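Local coordinates for protein 4-hydroxybenzoyl-CoA Thioesterase (Pseudomonas sp. CBS3, PDB 1LO7) that hydrolyses 4-hydroxybenzoyl-CoA to 4-hydroxybenzoate and coenzyme A, the last step in the conversion of 4-chlorobenzoate to 4-hydroxybenzoate, at residues A[9-14]-A[28-33]; A[36-41]-A[92-97]. One frame throughout, in Å; residues are numbered along the deposited sequence.

Contact 1. Residues A[9-14]-A[28-33]. With 4CO (4-hydroxyphenacyl coenzyme A), chain B.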
ATOM      1  N   GLN A   9       7.172 -10.503  11.198  1.00 10.64           N
ATOM      2  CA  GLN A   9       6.987  -9.352  10.349  1.00 14.70           C
ATOM      3  C   GLN A   9       7.533  -8.061  11.011  1.00 15.20           C
ATOM      4  O   GLN A   9       7.099  -7.651  12.097  1.00 13.56           O
ATOM      5  CB  GLN A   9       5.509  -9.252   9.914  1.00 15.65           C
ATOM      6  CG  GLN A   9       5.283  -7.991   9.060  1.00 25.75           C
ATOM      7  CD  GLN A   9       6.076  -8.077   7.775  1.00 27.98           C
ATOM      8  OE1 GLN A   9       5.933  -9.080   7.081  1.00 30.59           O
ATOM      9  NE2 GLN A   9       6.955  -7.091   7.489  1.00 30.82           N
ATOM     10  N   ARG A  10       8.525  -7.404  10.367  1.00 14.64           N
ATOM     11  CA  ARG A  10       9.076  -6.189  10.944  1.00 10.93           C
ATOM     12  C   ARG A  10       8.263  -5.013  10.461  1.00 13.51           C
ATOM     13  O   ARG A  10       7.870  -4.991   9.306  1.00 17.94           O
ATOM     14  CB  ARG A  10      10.562  -5.961  10.735  1.00 17.34           C
ATOM     15  CG  ARG A  10      11.099  -4.956  11.781  1.00 38.03           C
ATOM     16  CD  ARG A  10      12.599  -4.622  11.674  1.00 23.39           C
ATOM     17  NE  ARG A  10      12.936  -3.992  10.386  1.00 42.24           N
ATOM     18  CZ  ARG A  10      14.055  -4.217   9.661  1.00 73.47           C
ATOM     19  NH1 ARG A  10      15.022  -5.052  10.050  1.00 62.97           N
ATOM     20  NH2 ARG A  10      14.214  -3.583   8.498  1.00 32.36           N
ATOM     21  N   ILE A  11       7.999  -4.082  11.342  1.00 10.67           N
ATOM     22  CA  ILE A  11       7.182  -2.934  10.965  1.00 11.11           C
ATOM     23  C   ILE A  11       8.128  -1.854  10.511  1.00 12.90           C
ATOM     24  O   ILE A  11       9.132  -1.601  11.179  1.00 12.54           O
ATOM     25  CB  ILE A  11       6.348  -2.429  12.139  1.00 11.79           C
ATOM     26  CG1 ILE A  11       5.370  -3.534  12.626  1.00 13.30           C
ATOM     27  CG2 ILE A  11       5.610  -1.131  11.719  1.00  9.90           C
ATOM     28  CD1 ILE A  11       4.593  -3.179  13.928  1.00 11.39           C
ATOM     29  N   GLU A  12       7.769  -1.233   9.397  1.00 10.48           N
ATOM     30  CA  GLU A  12       8.580  -0.208   8.791  1.00 10.65           C
ATOM     31  C   GLU A  12       8.030   1.190   9.016  1.00 11.84           C
ATOM     32  O   GLU A  12       6.873   1.356   9.321  1.00  9.88           O
ATOM     33  CB  GLU A  12       8.761  -0.518   7.281  1.00 11.53           C
ATOM     34  CG  GLU A  12       9.604  -1.805   7.015  1.00 16.68           C
ATOM     35  CD  GLU A  12      11.001  -1.759   7.638  1.00 20.89           C
ATOM     36  OE1 GLU A  12      11.590  -0.739   7.963  1.00 22.00           O
ATOM     37  OE2 GLU A  12      11.564  -2.945   7.770  1.00 20.41           O
ATOM     38  N   PHE A  13       8.876   2.209   8.851  1.00  9.52           N
ATOM     39  CA  PHE A  13       8.461   3.567   9.046  1.00  7.43           C
ATOM     40  C   PHE A  13       7.246   3.915   8.183  1.00  7.38           C
ATOM     41  O   PHE A  13       6.299   4.552   8.655  1.00  9.65           O
ATOM     42  CB  PHE A  13       9.665   4.425   8.626  1.00  8.02           C
ATOM     43  CG  PHE A  13       9.487   5.896   8.673  1.00  8.65           C
ATOM     44  CD1 PHE A  13       9.636   6.557   9.878  1.00  8.66           C
ATOM     45  CD2 PHE A  13       9.199   6.630   7.522  1.00 11.11           C
ATOM     46  CE1 PHE A  13       9.519   7.939   9.916  1.00 11.51           C
ATOM     47  CE2 PHE A  13       9.068   8.022   7.540  1.00 10.98           C
ATOM     48  CZ  PHE A  13       9.233   8.671   8.764  1.00 10.90           C
ATOM     49  N   GLY A  14       7.292   3.487   6.933  1.00  7.75           N
ATOM     50  CA  GLY A  14       6.214   3.779   5.993  1.00  8.29           C
ATOM     51  C   GLY A  14       4.916   3.039   6.313  1.00 11.56           C
ATOM     52  O   GLY A  14       3.863   3.412   5.781  1.00 11.65           O
ATOM     53  N   HIS A  28      -3.828  -6.039   7.705  1.00  8.01           N
ATOM     54  CA  HIS A  28      -4.483  -6.947   6.775  1.00  8.99           C
ATOM     55  C   HIS A  28      -3.500  -7.439   5.704  1.00 15.37           C
ATOM     56  O   HIS A  28      -3.579  -8.567   5.266  1.00 11.81           O
ATOM     57  CB  HIS A  28      -5.729  -6.263   6.150  1.00 10.08           C
ATOM     58  CG  HIS A  28      -6.742  -6.000   7.213  1.00 13.68           C
ATOM     59  ND1 HIS A  28      -7.486  -7.054   7.797  1.00 13.22           N
ATOM     60  CD2 HIS A  28      -7.123  -4.816   7.800  1.00 13.25           C
ATOM     61  CE1 HIS A  28      -8.299  -6.481   8.717  1.00 14.90           C
ATOM     62  NE2 HIS A  28      -8.103  -5.144   8.731  1.00 13.68           N
ATOM     63  N   ARG A  29      -2.541  -6.576   5.274  1.00 10.94           N
ATOM     64  CA  ARG A  29      -1.551  -7.015   4.289  1.00  7.71           C
ATOM     65  C   ARG A  29      -0.786  -8.155   4.940  1.00  8.86           C
ATOM     66  O   ARG A  29      -0.558  -9.175   4.311  1.00 12.03           O
ATOM     67  CB  ARG A  29      -0.497  -5.905   4.026  1.00  9.39           C
ATOM     68  CG  ARG A  29      -0.945  -4.790   3.112  1.00 34.30           C
ATOM     69  CD  ARG A  29       0.244  -4.214   2.324  1.00 41.86           C
ATOM     70  NE  ARG A  29       1.201  -3.574   3.203  1.00 20.63           N
ATOM     71  CZ  ARG A  29       2.377  -4.076   3.565  1.00 27.79           C
ATOM     72  NH1 ARG A  29       2.775  -5.236   3.107  1.00 27.71           N
ATOM     73  NH2 ARG A  29       3.190  -3.387   4.402  1.00 25.43           N
ATOM     74  N   TRP A  30      -0.412  -7.973   6.195  1.00  6.92           N
ATOM     75  CA  TRP A  30       0.359  -9.016   6.859  1.00  8.14           C
ATOM     76  C   TRP A  30      -0.455 -10.303   7.106  1.00 13.12           C
ATOM     77  O   TRP A  30       0.093 -11.451   7.012  1.00 10.51           O
ATOM     78  CB  TRP A  30       1.037  -8.492   8.134  1.00  7.47           C
ATOM     79  CG  TRP A  30       1.930  -7.336   7.838  1.00  8.72           C
ATOM     80  CD1 TRP A  30       2.709  -7.163   6.733  1.00 11.95           C
ATOM     81  CD2 TRP A  30       2.117  -6.192   8.664  1.00 10.21           C
ATOM     82  NE1 TRP A  30       3.381  -5.955   6.823  1.00 12.78           N
ATOM     83  CE2 TRP A  30       3.011  -5.336   7.998  1.00 11.09           C
ATOM     84  CE3 TRP A  30       1.570  -5.789   9.890  1.00 10.40           C
ATOM     85  CZ2 TRP A  30       3.372  -4.119   8.571  1.00 11.57           C
ATOM     86  CZ3 TRP A  30       1.942  -4.598  10.445  1.00  9.60           C
ATOM     87  CH2 TRP A  30       2.831  -3.761   9.783  1.00  9.16           C
ATOM     88  N   LEU A  31      -1.743 -10.124   7.448  1.00 10.37           N
ATOM     89  CA  LEU A  31      -2.623 -11.272   7.667  1.00 11.06           C
ATOM     90  C   LEU A  31      -2.729 -12.066   6.363  1.00 10.42           C
ATOM     91  O   LEU A  31      -2.675 -13.272   6.342  1.00 11.31           O
ATOM     92  CB  LEU A  31      -4.024 -10.832   8.144  0.50 12.11           C
ATOM     93  CG  LEU A  31      -4.193 -10.902   9.670  0.50 18.02           C
ATOM     94  CD1 LEU A  31      -2.859 -10.771  10.384  0.50 13.34           C
ATOM     95  CD2 LEU A  31      -5.190  -9.860  10.161  0.50 24.68           C
ATOM     96  N   ASP A  32      -2.842 -11.348   5.231  1.00  8.71           N
ATOM     97  CA  ASP A  32      -2.929 -12.028   3.933  1.00  9.45           C
ATOM     98  C   ASP A  32      -1.653 -12.811   3.617  1.00 10.11           C
ATOM     99  O   ASP A  32      -1.697 -13.936   3.066  1.00  9.78           O
ATOM    100  CB  ASP A  32      -3.294 -11.056   2.802  1.00  9.75           C
ATOM    101  CG  ASP A  32      -3.773 -11.836   1.613  1.00 10.72           C
ATOM    102  OD1 ASP A  32      -4.724 -12.596   1.705  1.00 10.76           O
ATOM    103  OD2 ASP A  32      -3.101 -11.634   0.496  1.00  9.83           O
ATOM    104  N   ALA A  33      -0.489 -12.240   3.975  1.00  9.15           N
ATOM    105  CA  ALA A  33       0.755 -12.960   3.708  1.00  9.71           C
ATOM    106  C   ALA A  33       0.828 -14.169   4.641  1.00  9.76           C
ATOM    107  O   ALA A  33       1.260 -15.271   4.271  1.00 11.06           O
ATOM    108  CB  ALA A  33       1.958 -12.036   3.964  1.00 10.75           C
TER
HETATM  109  N1A 4CO B 170     -19.794 -15.032   6.392  1.00 13.46           N
HETATM  110  C2A 4CO B 170     -19.526 -16.364   6.541  1.00 17.56           C
HETATM  111  N3A 4CO B 170     -19.400 -17.261   5.599  1.00 11.61           N
HETATM  112  C4A 4CO B 170     -19.544 -16.728   4.367  1.00 12.65           C
HETATM  113  C5A 4CO B 170     -19.830 -15.407   4.066  1.00 12.37           C
HETATM  114  C6A 4CO B 170     -19.949 -14.519   5.146  1.00 14.95           C
HETATM  115  N6A 4CO B 170     -20.208 -13.238   4.990  1.00 18.38           N
HETATM  116  N7A 4CO B 170     -19.932 -15.219   2.690  1.00 13.68           N
HETATM  117  C8A 4CO B 170     -19.721 -16.436   2.172  1.00 14.59           C
HETATM  118  N9A 4CO B 170     -19.506 -17.381   3.141  1.00 13.40           N
HETATM  119  C1D 4CO B 170     -19.330 -18.827   2.969  1.00 13.03           C
HETATM  120  C2D 4CO B 170     -20.631 -19.507   2.555  1.00 15.93           C
HETATM  121  O2D 4CO B 170     -21.498 -19.715   3.673  1.00 19.55           O
HETATM  122  C3D 4CO B 170     -20.072 -20.830   2.060  1.00 17.44           C
HETATM  123  O3D 4CO B 170     -19.532 -21.564   3.130  1.00 20.03           O
HETATM  124  P3D 4CO B 170     -19.876 -23.090   3.359  1.00 17.07           P
HETATM  125  O7A 4CO B 170     -21.138 -23.126   4.069  1.00 35.28           O
HETATM  126  O8A 4CO B 170     -19.950 -23.786   2.071  1.00 18.54           O
HETATM  127  O9A 4CO B 170     -18.731 -23.686   4.222  1.00 15.98           O
HETATM  128  C4D 4CO B 170     -18.875 -20.304   1.274  1.00 17.83           C
HETATM  129  O4D 4CO B 170     -18.548 -19.004   1.856  1.00 15.65           O
HETATM  130  C5D 4CO B 170     -19.009 -20.231  -0.218  1.00 18.24           C
HETATM  131  O5D 4CO B 170     -19.957 -19.203  -0.517  1.00 20.34           O
HETATM  132  P1A 4CO B 170     -21.115 -19.526  -1.552  1.00 20.47           P
HETATM  133  O1A 4CO B 170     -21.995 -18.352  -1.440  1.00 19.71           O
HETATM  134  O2A 4CO B 170     -21.790 -20.769  -1.259  1.00 26.34           O
HETATM  135  O3A 4CO B 170     -20.522 -19.678  -2.946  1.00 16.88           O
HETATM  136  P2A 4CO B 170     -20.275 -18.607  -4.114  1.00 17.81           P
HETATM  137  O4A 4CO B 170     -19.482 -19.309  -5.146  1.00 16.32           O
HETATM  138  O5A 4CO B 170     -21.572 -18.225  -4.668  1.00 19.36           O
HETATM  139  O6A 4CO B 170     -19.678 -17.174  -3.566  1.00 15.58           O
HETATM  140  CBP 4CO B 170     -17.711 -15.909  -3.576  1.00 16.19           C
HETATM  141  CCP 4CO B 170     -18.374 -17.184  -3.049  1.00 18.53           C
HETATM  142  CDP 4CO B 170     -17.728 -15.868  -5.114  1.00 13.65           C
HETATM  143  CEP 4CO B 170     -16.302 -15.785  -3.012  1.00 18.34           C
HETATM  144  CAP 4CO B 170     -18.564 -14.669  -3.257  1.00 16.30           C
HETATM  145  OAP 4CO B 170     -18.785 -14.572  -1.849  1.00 12.62           O
HETATM  146  C9P 4CO B 170     -17.774 -13.386  -3.508  1.00 11.24           C
HETATM  147  O9P 4CO B 170     -17.439 -13.086  -4.635  1.00 14.09           O
HETATM  148  N8P 4CO B 170     -17.367 -12.615  -2.350  1.00 11.41           N
HETATM  149  C7P 4CO B 170     -16.421 -11.547  -2.693  1.00 12.59           C
HETATM  150  C6P 4CO B 170     -14.962 -12.012  -2.574  1.00 13.91           C
HETATM  151  C5P 4CO B 170     -14.050 -10.780  -2.582  1.00 15.50           C
HETATM  152  O5P 4CO B 170     -14.061  -9.958  -3.492  1.00 12.73           O
HETATM  153  N4P 4CO B 170     -13.180 -10.720  -1.432  1.00  9.25           N
HETATM  154  C3P 4CO B 170     -12.375  -9.512  -1.320  1.00  9.85           C
HETATM  155  C2P 4CO B 170     -11.224  -9.517  -2.291  1.00 17.59           C
HETATM  156  S1P 4CO B 170     -10.498 -11.131  -2.578  1.00 18.77           S
HETATM  157  O1B 4CO B 170      -7.546 -10.204  -1.532  1.00 14.50           O
HETATM  158  C1B 4CO B 170      -7.854 -11.059  -2.343  1.00 11.31           C
HETATM  159  C2B 4CO B 170      -7.236 -12.388  -2.269  1.00  7.93           C
HETATM  160  C3B 4CO B 170      -7.595 -13.366  -3.229  1.00  9.97           C
HETATM  161  C4B 4CO B 170      -7.000 -14.624  -3.184  1.00  8.40           C
HETATM  162  C5B 4CO B 170      -6.027 -14.902  -2.201  1.00 11.15           C
HETATM  163  O2B 4CO B 170      -5.364 -16.148  -2.179  1.00 11.52           O
HETATM  164  C6B 4CO B 170      -5.694 -13.919  -1.228  1.00  8.06           C
HETATM  165  C7B 4CO B 170      -6.304 -12.650  -1.264  1.00  8.78           C
HETATM  166  CB  4CO B 170      -8.880 -10.795  -3.382  1.00 11.04           C

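Contact 2. Residues A[36-41]-A[92-97]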
ATOM      1  N   ARG A  36      -1.371 -17.121   3.337  1.00  8.87           N
ATOM      2  CA  ARG A  36      -0.788 -17.849   2.224  1.00  7.73           C
ATOM      3  C   ARG A  36       0.420 -18.632   2.697  1.00 13.94           C
ATOM      4  O   ARG A  36       0.659 -19.753   2.231  1.00 12.24           O
ATOM      5  CB  ARG A  36      -0.382 -16.901   1.109  1.00  8.32           C
ATOM      6  CG  ARG A  36      -0.281 -17.619  -0.238  1.00 10.92           C
ATOM      7  CD  ARG A  36       0.050 -16.644  -1.365  1.00 10.25           C
ATOM      8  NE  ARG A  36       1.392 -16.029  -1.182  1.00  9.57           N
ATOM      9  CZ  ARG A  36       2.545 -16.606  -1.541  1.00 10.34           C
ATOM     10  NH1 ARG A  36       2.612 -17.790  -2.129  1.00 11.07           N
ATOM     11  NH2 ARG A  36       3.680 -15.958  -1.302  1.00  9.53           N
ATOM     12  N   ASN A  37       1.192 -18.011   3.599  1.00 10.85           N
ATOM     13  CA  ASN A  37       2.374 -18.651   4.156  1.00 10.77           C
ATOM     14  C   ASN A  37       1.987 -19.974   4.838  1.00 16.85           C
ATOM     15  O   ASN A  37       2.728 -20.992   4.813  1.00 12.79           O
ATOM     16  CB  ASN A  37       3.065 -17.700   5.177  1.00  9.35           C
ATOM     17  CG  ASN A  37       4.306 -18.377   5.805  1.00 10.71           C
ATOM     18  OD1 ASN A  37       5.360 -18.516   5.129  1.00 14.62           O
ATOM     19  ND2 ASN A  37       4.188 -18.814   7.049  1.00 12.30           N
ATOM     20  N   TYR A  38       0.806 -19.951   5.491  1.00 11.44           N
ATOM     21  CA  TYR A  38       0.315 -21.155   6.176  1.00  8.45           C
ATOM     22  C   TYR A  38       0.159 -22.263   5.164  1.00 12.39           C
ATOM     23  O   TYR A  38       0.668 -23.352   5.338  1.00 11.28           O
ATOM     24  CB  TYR A  38      -1.066 -20.846   6.784  1.00 10.34           C
ATOM     25  CG  TYR A  38      -1.760 -22.052   7.353  1.00 10.26           C
ATOM     26  CD1 TYR A  38      -1.507 -22.481   8.661  1.00 13.56           C
ATOM     27  CD2 TYR A  38      -2.686 -22.752   6.578  1.00 14.54           C
ATOM     28  CE1 TYR A  38      -2.161 -23.598   9.190  1.00 16.19           C
ATOM     29  CE2 TYR A  38      -3.354 -23.870   7.084  1.00 15.89           C
ATOM     30  CZ  TYR A  38      -3.080 -24.285   8.388  1.00 18.39           C
ATOM     31  OH  TYR A  38      -3.752 -25.389   8.846  1.00 19.36           O
ATOM     32  N   PHE A  39      -0.543 -21.985   4.065  1.00  9.56           N
ATOM     33  CA  PHE A  39      -0.733 -23.022   3.073  1.00  9.77           C
ATOM     34  C   PHE A  39       0.588 -23.473   2.441  1.00 15.91           C
ATOM     35  O   PHE A  39       0.766 -24.689   2.223  1.00 16.53           O
ATOM     36  CB  PHE A  39      -1.721 -22.538   1.982  1.00  8.03           C
ATOM     37  CG  PHE A  39      -3.115 -22.401   2.547  1.00  8.52           C
ATOM     38  CD1 PHE A  39      -3.734 -23.526   3.082  1.00 11.74           C
ATOM     39  CD2 PHE A  39      -3.808 -21.183   2.573  1.00 15.15           C
ATOM     40  CE1 PHE A  39      -5.020 -23.456   3.622  1.00 11.88           C
ATOM     41  CE2 PHE A  39      -5.092 -21.093   3.124  1.00 13.80           C
ATOM     42  CZ  PHE A  39      -5.705 -22.238   3.638  1.00 10.99           C
ATOM     43  N   ILE A  40       1.506 -22.510   2.124  1.00 10.50           N
ATOM     44  CA  ILE A  40       2.787 -22.888   1.506  1.00  9.50           C
ATOM     45  C   ILE A  40       3.584 -23.796   2.447  1.00 13.22           C
ATOM     46  O   ILE A  40       4.161 -24.825   2.025  1.00 12.63           O
ATOM     47  CB  ILE A  40       3.614 -21.670   1.089  1.00  9.56           C
ATOM     48  CG1 ILE A  40       2.976 -20.927  -0.084  1.00  9.58           C
ATOM     49  CG2 ILE A  40       5.071 -22.033   0.794  1.00 12.20           C
ATOM     50  CD1 ILE A  40       3.017 -21.680  -1.419  1.00 12.54           C
ATOM     51  N   LYS A  41       3.587 -23.421   3.721  1.00 10.47           N
ATOM     52  CA  LYS A  41       4.312 -24.203   4.683  1.00 11.50           C
ATOM     53  C   LYS A  41       3.673 -25.542   4.875  1.00 16.69           C
ATOM     54  O   LYS A  41       4.350 -26.511   5.211  1.00 16.14           O
ATOM     55  CB  LYS A  41       4.513 -23.451   5.991  1.00 11.77           C
ATOM     56  CG  LYS A  41       5.453 -22.245   5.806  1.00 16.05           C
ATOM     57  CD  LYS A  41       6.903 -22.668   5.515  1.00 21.14           C
ATOM     58  CE  LYS A  41       7.915 -21.526   5.574  1.00 22.79           C
ATOM     59  NZ  LYS A  41       7.465 -20.419   4.737  1.00 35.13           N
ATOM     60  N   PHE A  92     -13.641 -21.915   5.242  1.00 10.09           N
ATOM     61  CA  PHE A  92     -12.858 -22.319   6.391  1.00  9.83           C
ATOM     62  C   PHE A  92     -12.559 -21.040   7.194  1.00 12.74           C
ATOM     63  O   PHE A  92     -12.534 -19.924   6.637  1.00 10.54           O
ATOM     64  CB  PHE A  92     -11.594 -23.103   5.979  1.00  9.19           C
ATOM     65  CG  PHE A  92     -10.649 -22.300   5.089  1.00 10.97           C
ATOM     66  CD1 PHE A  92     -10.708 -22.407   3.690  1.00 12.67           C
ATOM     67  CD2 PHE A  92      -9.702 -21.418   5.634  1.00 12.70           C
ATOM     68  CE1 PHE A  92      -9.862 -21.663   2.859  1.00 11.45           C
ATOM     69  CE2 PHE A  92      -8.842 -20.675   4.813  1.00 12.91           C
ATOM     70  CZ  PHE A  92      -8.913 -20.798   3.418  1.00 12.01           C
ATOM     71  N   VAL A  93     -12.338 -21.223   8.471  1.00 10.54           N
ATOM     72  CA  VAL A  93     -12.059 -20.109   9.349  1.00 10.58           C
ATOM     73  C   VAL A  93     -10.595 -20.198   9.649  1.00 12.33           C
ATOM     74  O   VAL A  93     -10.125 -21.213  10.155  1.00 11.99           O
ATOM     75  CB  VAL A  93     -12.881 -20.197  10.657  1.00 10.65           C
ATOM     76  CG1 VAL A  93     -12.497 -19.026  11.577  1.00 13.00           C
ATOM     77  CG2 VAL A  93     -14.411 -20.206  10.434  1.00 12.75           C
ATOM     78  N   GLN A  94      -9.876 -19.128   9.294  1.00  8.95           N
ATOM     79  CA  GLN A  94      -8.448 -19.058   9.526  1.00 11.25           C
ATOM     80  C   GLN A  94      -8.194 -17.979  10.606  1.00 13.93           C
ATOM     81  O   GLN A  94      -8.545 -16.808  10.438  1.00 11.97           O
ATOM     82  CB  GLN A  94      -7.668 -18.719   8.223  1.00 11.66           C
ATOM     83  CG  GLN A  94      -6.172 -19.025   8.299  1.00 11.94           C
ATOM     84  CD  GLN A  94      -5.525 -18.969   6.911  1.00 10.26           C
ATOM     85  OE1 GLN A  94      -4.574 -19.711   6.611  1.00 13.38           O
ATOM     86  NE2 GLN A  94      -6.044 -18.115   6.053  1.00  8.36           N
ATOM     87  N   ARG A  95      -7.604 -18.407  11.697  1.00  8.08           N
ATOM     88  CA  ARG A  95      -7.331 -17.501  12.798  1.00  9.61           C
ATOM     89  C   ARG A  95      -5.876 -17.063  12.809  1.00 17.07           C
ATOM     90  O   ARG A  95      -4.955 -17.874  12.586  1.00 12.95           O
ATOM     91  CB  ARG A  95      -7.659 -18.176  14.145  1.00 12.24           C
ATOM     92  CG  ARG A  95      -7.122 -17.345  15.344  1.00 19.15           C
ATOM     93  CD  ARG A  95      -7.748 -17.751  16.670  1.00 23.80           C
ATOM     94  NE  ARG A  95      -9.170 -17.443  16.671  1.00 21.11           N
ATOM     95  CZ  ARG A  95      -9.966 -17.704  17.698  1.00 28.38           C
ATOM     96  NH1 ARG A  95      -9.515 -18.282  18.810  1.00 22.14           N
ATOM     97  NH2 ARG A  95     -11.234 -17.386  17.605  1.00 18.95           N
ATOM     98  N   HIS A  96      -5.676 -15.755  13.080  1.00 12.17           N
ATOM     99  CA  HIS A  96      -4.344 -15.198  13.158  1.00 11.53           C
ATOM    100  C   HIS A  96      -4.169 -14.426  14.466  1.00 16.40           C
ATOM    101  O   HIS A  96      -5.005 -13.577  14.783  1.00 17.75           O
ATOM    102  CB  HIS A  96      -4.030 -14.222  12.033  1.00 12.33           C
ATOM    103  CG  HIS A  96      -4.340 -14.671  10.649  1.00 10.10           C
ATOM    104  ND1 HIS A  96      -3.441 -15.403   9.924  1.00 12.01           N
ATOM    105  CD2 HIS A  96      -5.422 -14.409   9.881  1.00  9.33           C
ATOM    106  CE1 HIS A  96      -3.987 -15.604   8.736  1.00 11.09           C
ATOM    107  NE2 HIS A  96      -5.198 -15.036   8.691  1.00 10.51           N
ATOM    108  N   SER A  97      -3.118 -14.735  15.225  1.00  9.19           N
ATOM    109  CA  SER A  97      -2.840 -14.009  16.465  1.00 12.87           C
ATOM    110  C   SER A  97      -1.519 -13.273  16.271  1.00 15.11           C
ATOM    111  O   SER A  97      -0.497 -13.894  15.918  1.00 12.50           O
ATOM    112  CB  SER A  97      -2.783 -14.940  17.647  1.00 17.93           C
ATOM    113  OG  SER A  97      -4.038 -15.624  17.682  1.00 25.19           O
TER

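Contact 1. Residues A[9-14]-A[28-33]
The indole of Trp-30 carries the amide arm of Gln-9 on one face, and Ile-11 reaches its six-membered ring obliquely. In this hot dog fold, helix 25-41 is the sausage, and Trp-30 joins it to the end of the first strand, 4-10. Gln-9 CG sits almost on the ring normal, 3.4 Å from the centroid of the five-membered ring, a close CH-pi contact. The arm gets there with CG anti to the backbone N (chi1 177°) and a bend at the next bond, which lays the amide flat over the indole, the two planes only 3° apart. Gln-9 CD is then 3.6 Å from Trp-30 NE1. A hydrogen bond within the strand end helps fix the amide's rotation: Gln-9 NE2 donates to Arg-10 O at 2.9 Å with an N-H...O angle of 158°. Further along, Ile-11 CG1 meets Trp-30 CH2 at 3.8 Å. Leu-78 and Ile-80 of strand 77-87, together with Val-22, also pack against the indole, which is buried. Two residues on from Trp-30, the same helix serves the ligand pocket. There the carboxylate of Asp-32 is held by a salt bridge to Arg-117 and a hydrogen bond from Trp-23 of the third subunit, and Asp-32 OD1 lies 3.4 Å from C6B of the phenacyl ring of 4-hydroxyphenacyl coenzyme A.

Contact 2. Residues A[36-41]-A[92-97]
Phe-39 and Phe-92 meet ring to ring where the last turns of helix 25-41 pass across strand 91-101. The short segments approach to 11.1 Å between their axes, at 107° between their chain directions, so long side chains have to span the gap. Phe-39 illustrates how this is done. Its CB leaves the helix at a tangent rather than straight at the strand, and CG stands anti to the carbonyl carbon (chi1 -69°), which swings the ring round toward the sheet. Along the ring, one face receives an edge carbon of its own neighbour: Tyr-38 CD2 stands 3.7 Å above the plane, toward the rim. The far end of the ring makes the crossing. Phe-39 CE2 comes within 3.8 Å of Phe-92 CZ and also touches the amide end of Gln-94. At the tip, Phe-39 CZ closes to 3.5 Å from Phe-92 CZ and 3.7 Å from Phe-92 CE2. The result is an offset edge-to-face pair, with the edge of Phe-39 directed at the face of Phe-92, ring planes at 82° and centroids 5.5 Å apart. Gln-94, extended from the strand beyond its CG, slides past Tyr-38 in the opposite direction, its amide nearly perpendicular to the tyrosine ring. Phe-119, on strand 107-123, meets both phenylalanines and enlarges the aromatic cluster. Thr-59 and Trp-47, both substrate-binding residues, lie close to Phe-92 and Phe-39 respectively, and the nearest atoms of the Phe-39 side chain and the bound 4-hydroxyphenacyl coenzyme A are about 7 Å apart. This is the packing of the hot dog fold, a long central helix lying across a curled antiparallel sheet, here just behind the substrate site.

In the fold
Helix 25-41 supplies one side of both contacts, and one antiparallel sheet supplies the strands, so the pair samples the same interface at two points along the helix. Both are buried, yet contact 2 lies deeper, its centre about 5 Å from that of the chain, against about 11 Å for the centre of contact 1. Chemistry follows position. At the end of strand 4-10, contact 1 lays a polar amide on an indole beside charged residues, whereas contact 2, over the middle of the sheet, relies chiefly on aromatic rings. The two touch where Leu-31 O packs against His-96 CE1 at 3.6 Å, and both border the second subunit, where Glu-12 forms a salt bridge with Arg-36 of that subunit.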